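PDB 6J18: ESX-5 secretion system protein EccC5 from Mycobacterium tuberculosis, which is an ATP-binding component of the ESX-5 type VII secretion system, which secretes EsxN and a number of PE_PGRS and PPE proteins, including PPE41. Local coordinates for residues P216-N230 and G252-N264. Residues are numbered along the deposited sequence; the frame is centred on the assembly and turned at random.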
ATOM      1  N   PRO A 216       9.815  15.669   6.956  1.00 56.82           N
ATOM      2  CA  PRO A 216       9.861  14.685   8.040  1.00 58.94           C
ATOM      3  C   PRO A 216       9.628  15.314   9.413  1.00 63.26           C
ATOM      4  O   PRO A 216       9.519  16.536   9.519  1.00 65.19           O
ATOM      5  CB  PRO A 216      11.278  14.129   7.930  1.00 58.60           C
ATOM      6  CG  PRO A 216      12.077  15.310   7.477  1.00 59.80           C
ATOM      7  CD  PRO A 216      11.164  16.136   6.587  1.00 58.97           C
ATOM      8  N   GLY A 217       9.559  14.482  10.447  1.00 65.12           N
ATOM      9  CA  GLY A 217       9.361  14.962  11.803  1.00 68.52           C
ATOM     10  C   GLY A 217       7.899  15.204  12.123  1.00 70.10           C
ATOM     11  O   GLY A 217       7.017  14.569  11.545  1.00 68.23           O
ATOM     12  N   PHE A 218       7.638  16.127  13.045  1.00 74.26           N
ATOM     13  CA  PHE A 218       6.269  16.451  13.431  1.00 76.28           C
ATOM     14  C   PHE A 218       5.600  17.336  12.383  1.00 76.75           C
ATOM     15  O   PHE A 218       4.382  17.513  12.383  1.00 75.87           O
ATOM     16  CB  PHE A 218       6.245  17.126  14.810  1.00 79.47           C
ATOM     17  CG  PHE A 218       4.918  17.031  15.506  1.00 80.38           C
ATOM     18  CD1 PHE A 218       4.075  15.955  15.274  1.00 78.98           C
ATOM     19  CD2 PHE A 218       4.512  18.015  16.392  1.00 82.70           C
ATOM     20  CE1 PHE A 218       2.853  15.862  15.914  1.00 78.97           C
ATOM     21  CE2 PHE A 218       3.287  17.927  17.036  1.00 82.73           C
ATOM     22  CZ  PHE A 218       2.459  16.848  16.794  1.00 80.83           C
ATOM     23  N   ASP A 219       6.418  17.888  11.491  1.00 77.94           N
ATOM     24  CA  ASP A 219       5.939  18.721  10.394  1.00 77.69           C
ATOM     25  C   ASP A 219       5.094  17.849   9.466  1.00 72.03           C
ATOM     26  O   ASP A 219       4.029  18.276   8.998  1.00 72.47           O
ATOM     27  CB  ASP A 219       7.132  19.353   9.654  1.00 81.56           C
ATOM     28  CG  ASP A 219       6.728  20.242   8.467  1.00 84.63           C
ATOM     29  OD1 ASP A 219       5.666  20.041   7.856  1.00 85.50           O
ATOM     30  OD2 ASP A 219       7.503  21.175   8.157  1.00 87.56           O
ATOM     31  N   SER A 220       5.570  16.619   9.248  1.00 66.17           N
ATOM     32  CA  SER A 220       4.966  15.653   8.326  1.00 59.36           C
ATOM     33  C   SER A 220       3.448  15.727   8.269  1.00 54.88           C
ATOM     34  O   SER A 220       2.775  15.611   9.291  1.00 55.11           O
ATOM     35  CB  SER A 220       5.387  14.233   8.705  1.00 57.41           C
ATOM     36  OG  SER A 220       4.679  13.274   7.938  1.00 54.88           O
ATOM     37  N   PRO A 221       2.910  15.927   7.060  1.00 51.78           N
ATOM     38  CA  PRO A 221       1.468  16.080   6.844  1.00 50.44           C
ATOM     39  C   PRO A 221       0.713  14.795   7.153  1.00 48.61           C
ATOM     40  O   PRO A 221      -0.503  14.817   7.340  1.00 50.60           O
ATOM     41  CB  PRO A 221       1.363  16.428   5.351  1.00 49.58           C
ATOM     42  CG  PRO A 221       2.764  16.737   4.903  1.00 50.36           C
ATOM     43  CD  PRO A 221       3.664  15.963   5.798  1.00 50.65           C
ATOM     44  N   LEU A 222       1.443  13.687   7.212  1.00 45.89           N
ATOM     45  CA  LEU A 222       0.847  12.373   7.410  1.00 44.09           C
ATOM     46  C   LEU A 222       0.663  12.034   8.887  1.00 45.72           C
ATOM     47  O   LEU A 222       0.243  10.928   9.223  1.00 44.52           O
ATOM     48  CB  LEU A 222       1.711  11.301   6.740  1.00 41.60           C
ATOM     49  CG  LEU A 222       1.984  11.460   5.243  1.00 40.60           C
ATOM     50  CD1 LEU A 222       2.751  10.260   4.711  1.00 37.89           C
ATOM     51  CD2 LEU A 222       0.690  11.658   4.469  1.00 40.38           C
ATOM     52  N   HIS A 223       0.973  12.984   9.764  1.00 48.30           N
ATOM     53  CA  HIS A 223       0.973  12.714  11.201  1.00 50.25           C
ATOM     54  C   HIS A 223      -0.429  12.440  11.746  1.00 48.90           C
ATOM     55  O   HIS A 223      -0.578  11.808  12.791  1.00 50.68           O
ATOM     56  CB  HIS A 223       1.613  13.876  11.967  1.00 54.03           C
ATOM     57  CG  HIS A 223       0.712  15.058  12.149  1.00 57.38           C
ATOM     58  ND1 HIS A 223       0.566  16.038  11.193  1.00 58.83           N
ATOM     59  CD2 HIS A 223      -0.083  15.420  13.184  1.00 59.48           C
ATOM     60  CE1 HIS A 223      -0.285  16.952  11.627  1.00 60.19           C
ATOM     61  NE2 HIS A 223      -0.692  16.601  12.833  1.00 60.66           N
ATOM     62  N   LYS A 224      -1.453  12.907  11.037  1.00 45.91           N
ATOM     63  CA  LYS A 224      -2.831  12.727  11.484  1.00 44.04           C
ATOM     64  C   LYS A 224      -3.365  11.319  11.216  1.00 39.41           C
ATOM     65  O   LYS A 224      -4.384  10.920  11.778  1.00 38.49           O
ATOM     66  CB  LYS A 224      -3.749  13.759  10.823  1.00 45.49           C
ATOM     67  CG  LYS A 224      -3.694  15.142  11.456  1.00 47.42           C
ATOM     68  CD  LYS A 224      -4.777  16.050  10.892  1.00 48.40           C
ATOM     69  CE  LYS A 224      -4.731  17.433  11.524  1.00 50.72           C
ATOM     70  NZ  LYS A 224      -5.627  18.398  10.825  1.00 51.12           N
ATOM     71  N   ALA A 225      -2.678  10.569  10.360  1.00 37.07           N
ATOM     72  CA  ALA A 225      -3.100   9.208  10.035  1.00 33.60           C
ATOM     73  C   ALA A 225      -2.367   8.173  10.878  1.00 31.46           C
ATOM     74  O   ALA A 225      -2.800   7.025  10.977  1.00 31.38           O
ATOM     75  CB  ALA A 225      -2.882   8.923   8.564  1.00 31.97           C
ATOM     76  N   VAL A 226      -1.256   8.588  11.477  1.00 31.31           N
ATOM     77  CA  VAL A 226      -0.433   7.703  12.301  1.00 32.31           C
ATOM     78  C   VAL A 226      -1.201   6.956  13.412  1.00 33.10           C
ATOM     79  O   VAL A 226      -0.985   5.756  13.595  1.00 33.48           O
ATOM     80  CB  VAL A 226       0.740   8.489  12.939  1.00 34.15           C
ATOM     81  CG1 VAL A 226       1.522   7.609  13.904  1.00 35.27           C
ATOM     82  CG2 VAL A 226       1.654   9.048  11.857  1.00 34.05           C
ATOM     83  N   PRO A 227      -2.107   7.640  14.147  1.00 33.75           N
ATOM     84  CA  PRO A 227      -2.789   6.910  15.226  1.00 32.69           C
ATOM     85  C   PRO A 227      -3.669   5.738  14.775  1.00 31.50           C
ATOM     86  O   PRO A 227      -4.074   4.938  15.617  1.00 32.64           O
ATOM     87  CB  PRO A 227      -3.661   7.992  15.877  1.00 33.26           C
ATOM     88  CG  PRO A 227      -2.971   9.265  15.569  1.00 35.07           C
ATOM     89  CD  PRO A 227      -2.431   9.079  14.188  1.00 34.49           C
ATOM     90  N   PHE A 228      -3.957   5.634  13.481  1.00 30.13           N
ATOM     91  CA  PHE A 228      -4.860   4.593  12.993  1.00 29.80           C
ATOM     92  C   PHE A 228      -4.119   3.385  12.427  1.00 30.59           C
ATOM     93  O   PHE A 228      -4.736   2.367  12.112  1.00 31.37           O
ATOM     94  CB  PHE A 228      -5.802   5.164  11.930  1.00 28.52           C
ATOM     95  CG  PHE A 228      -6.623   6.324  12.412  1.00 29.15           C
ATOM     96  CD1 PHE A 228      -7.756   6.113  13.180  1.00 29.79           C
ATOM     97  CD2 PHE A 228      -6.262   7.623  12.099  1.00 29.15           C
ATOM     98  CE1 PHE A 228      -8.513   7.179  13.629  1.00 30.71           C
ATOM     99  CE2 PHE A 228      -7.016   8.693  12.543  1.00 30.94           C
ATOM    100  CZ  PHE A 228      -8.143   8.470  13.309  1.00 31.40           C
ATOM    101  N   VAL A 229      -2.802   3.501  12.306  1.00 31.08           N
ATOM    102  CA  VAL A 229      -1.980   2.451  11.708  1.00 31.62           C
ATOM    103  C   VAL A 229      -2.073   1.139  12.485  1.00 33.24           C
ATOM    104  O   VAL A 229      -2.182   0.061  11.897  1.00 31.81           O
ATOM    105  CB  VAL A 229      -0.500   2.890  11.620  1.00 32.35           C
ATOM    106  CG1 VAL A 229       0.410   1.700  11.335  1.00 33.04           C
ATOM    107  CG2 VAL A 229      -0.330   3.975  10.566  1.00 31.06           C
ATOM    108  N   ASN A 230      -2.053   1.238  13.810  1.00 35.36           N
ATOM    109  CA  ASN A 230      -2.007   0.061  14.668  1.00 38.15           C
ATOM    110  C   ASN A 230      -3.340  -0.682  14.757  1.00 37.46           C
ATOM    111  O   ASN A 230      -3.375  -1.868  15.080  1.00 39.41           O
ATOM    112  CB  ASN A 230      -1.541   0.456  16.069  1.00 42.28           C
ATOM    113  CG  ASN A 230      -0.631  -0.580  16.691  1.00 46.17           C
ATOM    114  OD1 ASN A 230       0.167  -1.215  16.001  1.00 47.58           O
ATOM    115  ND2 ASN A 230      -0.739  -0.753  18.002  1.00 48.33           N
ATOM    116  N   GLY A 252      13.893   6.849   9.496  1.00 60.64           N
ATOM    117  CA  GLY A 252      13.094   6.512  10.660  1.00 60.72           C
ATOM    118  C   GLY A 252      12.422   7.742  11.237  1.00 61.29           C
ATOM    119  O   GLY A 252      11.411   7.646  11.931  1.00 61.70           O
ATOM    120  N   SER A 253      12.983   8.907  10.924  1.00 62.02           N
ATOM    121  CA  SER A 253      12.489  10.188  11.425  1.00 62.79           C
ATOM    122  C   SER A 253      11.092  10.531  10.903  1.00 60.03           C
ATOM    123  O   SER A 253      10.472  11.492  11.361  1.00 61.58           O
ATOM    124  CB  SER A 253      13.470  11.312  11.061  1.00 65.18           C
ATOM    125  OG  SER A 253      13.585  11.459   9.655  1.00 64.47           O
ATOM    126  N   ASP A 254      10.600   9.750   9.947  1.00 55.29           N
ATOM    127  CA  ASP A 254       9.237   9.917   9.454  1.00 51.77           C
ATOM    128  C   ASP A 254       8.271   9.135  10.340  1.00 47.75           C
ATOM    129  O   ASP A 254       8.410   7.921  10.491  1.00 44.45           O
ATOM    130  CB  ASP A 254       9.129   9.458   7.998  1.00 51.84           C
ATOM    131  CG  ASP A 254       7.780   9.779   7.382  1.00 52.72           C
ATOM    132  OD1 ASP A 254       6.802   9.061   7.675  1.00 51.20           O
ATOM    133  OD2 ASP A 254       7.699  10.753   6.604  1.00 54.70           O
ATOM    134  N   PRO A 255       7.287   9.832  10.932  1.00 46.49           N
ATOM    135  CA  PRO A 255       6.350   9.215  11.880  1.00 44.10           C
ATOM    136  C   PRO A 255       5.492   8.114  11.256  1.00 40.17           C
ATOM    137  O   PRO A 255       5.079   7.196  11.963  1.00 39.66           O
ATOM    138  CB  PRO A 255       5.480  10.394  12.332  1.00 45.53           C
ATOM    139  CG  PRO A 255       5.599  11.400  11.241  1.00 46.06           C
ATOM    140  CD  PRO A 255       6.998  11.260  10.723  1.00 46.94           C
ATOM    141  N   MET A 256       5.233   8.201   9.955  1.00 38.15           N
ATOM    142  CA  MET A 256       4.442   7.177   9.279  1.00 34.52           C
ATOM    143  C   MET A 256       5.268   5.917   9.038  1.00 34.10           C
ATOM    144  O   MET A 256       4.797   4.807   9.277  1.00 34.54           O
ATOM    145  CB  MET A 256       3.885   7.706   7.954  1.00 31.65           C
ATOM    146  CG  MET A 256       3.115   6.666   7.147  1.00 27.30           C
ATOM    147  SD  MET A 256       1.758   5.906   8.067  1.00 34.66           S
ATOM    148  CE  MET A 256       0.571   7.246   8.103  1.00 34.82           C
ATOM    149  N   LEU A 257       6.499   6.095   8.569  1.00 32.43           N
ATOM    150  CA  LEU A 257       7.391   4.967   8.324  1.00 32.30           C
ATOM    151  C   LEU A 257       7.733   4.238   9.620  1.00 34.71           C
ATOM    152  O   LEU A 257       7.865   3.014   9.639  1.00 34.36           O
ATOM    153  CB  LEU A 257       8.673   5.436   7.629  1.00 32.35           C
ATOM    154  CG  LEU A 257       8.509   6.031   6.228  1.00 30.83           C
ATOM    155  CD1 LEU A 257       9.862   6.415   5.646  1.00 31.54           C
ATOM    156  CD2 LEU A 257       7.785   5.055   5.312  1.00 28.90           C
ATOM    157  N   ARG A 258       7.876   4.999  10.699  1.00 36.86           N
ATOM    158  CA  ARG A 258       8.140   4.431  12.016  1.00 38.29           C
ATOM    159  C   ARG A 258       6.944   3.635  12.523  1.00 34.32           C
ATOM    160  O   ARG A 258       7.098   2.551  13.084  1.00 33.36           O
ATOM    161  CB  ARG A 258       8.492   5.539  13.010  1.00 45.72           C
ATOM    162  CG  ARG A 258       8.601   5.072  14.454  1.00 52.55           C
ATOM    163  CD  ARG A 258       8.929   6.209  15.429  1.00 60.06           C
ATOM    164  NE  ARG A 258       8.741   7.545  14.863  1.00 64.75           N
ATOM    165  CZ  ARG A 258       9.705   8.274  14.304  1.00 70.11           C
ATOM    166  NH1 ARG A 258      10.946   7.815  14.255  1.00 71.92           N
ATOM    167  NH2 ARG A 258       9.427   9.474  13.812  1.00 72.11           N
ATOM    168  N   ALA A 259       5.752   4.185  12.323  1.00 32.52           N
ATOM    169  CA  ALA A 259       4.522   3.526  12.746  1.00 32.42           C
ATOM    170  C   ALA A 259       4.299   2.240  11.958  1.00 31.68           C
ATOM    171  O   ALA A 259       3.822   1.244  12.501  1.00 32.74           O
ATOM    172  CB  ALA A 259       3.333   4.462  12.585  1.00 31.33           C
ATOM    173  N   LEU A 260       4.648   2.267  10.676  1.00 29.25           N
ATOM    174  CA  LEU A 260       4.501   1.093   9.828  1.00 28.34           C
ATOM    175  C   LEU A 260       5.486  -0.000  10.235  1.00 29.81           C
ATOM    176  O   LEU A 260       5.162  -1.187  10.184  1.00 28.46           O
ATOM    177  CB  LEU A 260       4.689   1.467   8.356  1.00 27.06           C
ATOM    178  CG  LEU A 260       3.530   2.250   7.732  1.00 26.01           C
ATOM    179  CD1 LEU A 260       3.866   2.693   6.317  1.00 23.37           C
ATOM    180  CD2 LEU A 260       2.251   1.425   7.750  1.00 24.56           C
ATOM    181  N   HIS A 261       6.686   0.401  10.646  1.00 32.71           N
ATOM    182  CA  HIS A 261       7.682  -0.556  11.113  1.00 35.72           C
ATOM    183  C   HIS A 261       7.258  -1.151  12.452  1.00 37.90           C
ATOM    184  O   HIS A 261       7.454  -2.340  12.703  1.00 38.40           O
ATOM    185  CB  HIS A 261       9.058   0.103  11.236  1.00 40.31           C
ATOM    186  CG  HIS A 261      10.144  -0.838  11.657  1.00 45.27           C
ATOM    187  ND1 HIS A 261      10.036  -2.207  11.525  1.00 46.50           N
ATOM    188  CD2 HIS A 261      11.357  -0.612  12.213  1.00 48.15           C
ATOM    189  CE1 HIS A 261      11.135  -2.780  11.980  1.00 48.16           C
ATOM    190  NE2 HIS A 261      11.954  -1.834  12.402  1.00 49.11           N
ATOM    191  N   GLN A 262       6.675  -0.317  13.307  1.00 39.67           N
ATOM    192  CA  GLN A 262       6.188  -0.769  14.604  1.00 43.45           C
ATOM    193  C   GLN A 262       5.022  -1.740  14.444  1.00 41.78           C
ATOM    194  O   GLN A 262       4.809  -2.612  15.284  1.00 42.82           O
ATOM    195  CB  GLN A 262       5.767   0.422  15.467  1.00 46.73           C
ATOM    196  CG  GLN A 262       6.892   1.014  16.302  1.00 52.23           C
ATOM    197  CD  GLN A 262       6.462   2.253  17.062  1.00 56.30           C
ATOM    198  OE1 GLN A 262       5.299   2.654  17.013  1.00 57.36           O
ATOM    199  NE2 GLN A 262       7.402   2.867  17.771  1.00 58.98           N
ATOM    200  N   ALA A 263       4.273  -1.582  13.358  1.00 38.76           N
ATOM    201  CA  ALA A 263       3.156  -2.473  13.061  1.00 37.80           C
ATOM    202  C   ALA A 263       3.624  -3.694  12.273  1.00 38.12           C
ATOM    203  O   ALA A 263       2.811  -4.509  11.837  1.00 37.91           O
ATOM    204  CB  ALA A 263       2.075  -1.729  12.294  1.00 35.73           C
ATOM    205  N   ASN A 264       4.941  -3.805  12.101  1.00 38.88           N
ATOM    206  CA  ASN A 264       5.560  -4.916  11.380  1.00 39.75           C
ATOM    207  C   ASN A 264       5.004  -5.098   9.970  1.00 36.28           C
ATOM    208  O   ASN A 264       4.785  -6.224   9.519  1.00 35.90           O
ATOM    209  CB  ASN A 264       5.406  -6.217  12.171  1.00 45.16           C
ATOM    210  CG  ASN A 264       6.243  -6.233  13.436  1.00 51.31           C
ATOM    211  OD1 ASN A 264       5.731  -6.461  14.531  1.00 54.69           O
ATOM    212  ND2 ASN A 264       7.541  -5.990  13.290  1.00 53.60           N
TER
HETATM  213  O   HOH W   1       1.965   1.136  14.739  1.00 47.94           O
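M256 sets out with CG trans to its backbone N (chi1 176°) and then bends twice, at chi2 and chi3, which swings its thioether over to 216-230, where it meets V229 and A225. V229 also has CG1 trans to its own N (chi1 166°), and its two methyls go to different places on the helix. CG2 packs 3.8 Å from SD of M256, the two side chains crossing at a slant. CG1 sits 3.6 Å from O of A259, with CB of A263 and CD2 of L260 a little beyond. The methyl CE of M256 ends 3.9 Å from CB of A225, close to the carbonyl oxygen of L222 as well. One turn along the helix from P255, A259 offers its CB to CG1 of V226 at 3.9 Å, while CG2 of V226 lies over the backbone carbonyl of P255.

These segments belong to the third, C-terminal FtsK/SpoIIIE-type ATPase domain of EccC5, away from the ATP site. Helix 255-262 lies on strands 237-244 and 96-100 of the central sheet, M256 and L260 both reaching V239; the loop 216-230 runs beside it, with P221, L222 and A225 turned to helix 165-180.

At the start of the helix, D254 is the N-cap: its OD1 takes the amides of M256 and L257, which arrive from opposite faces of the carboxylate plane. P255 follows, its ring carbons CG and CD against CB of S220, with CD 3.4 Å from the carbonyl oxygen of G217. The one direct hydrogen bond between the segments runs from G217 N to S253 O, 3.3 Å and bent to 141° at the hydrogen. At the far end a water donates to both A259 O (2.9 Å) and N230 OD1.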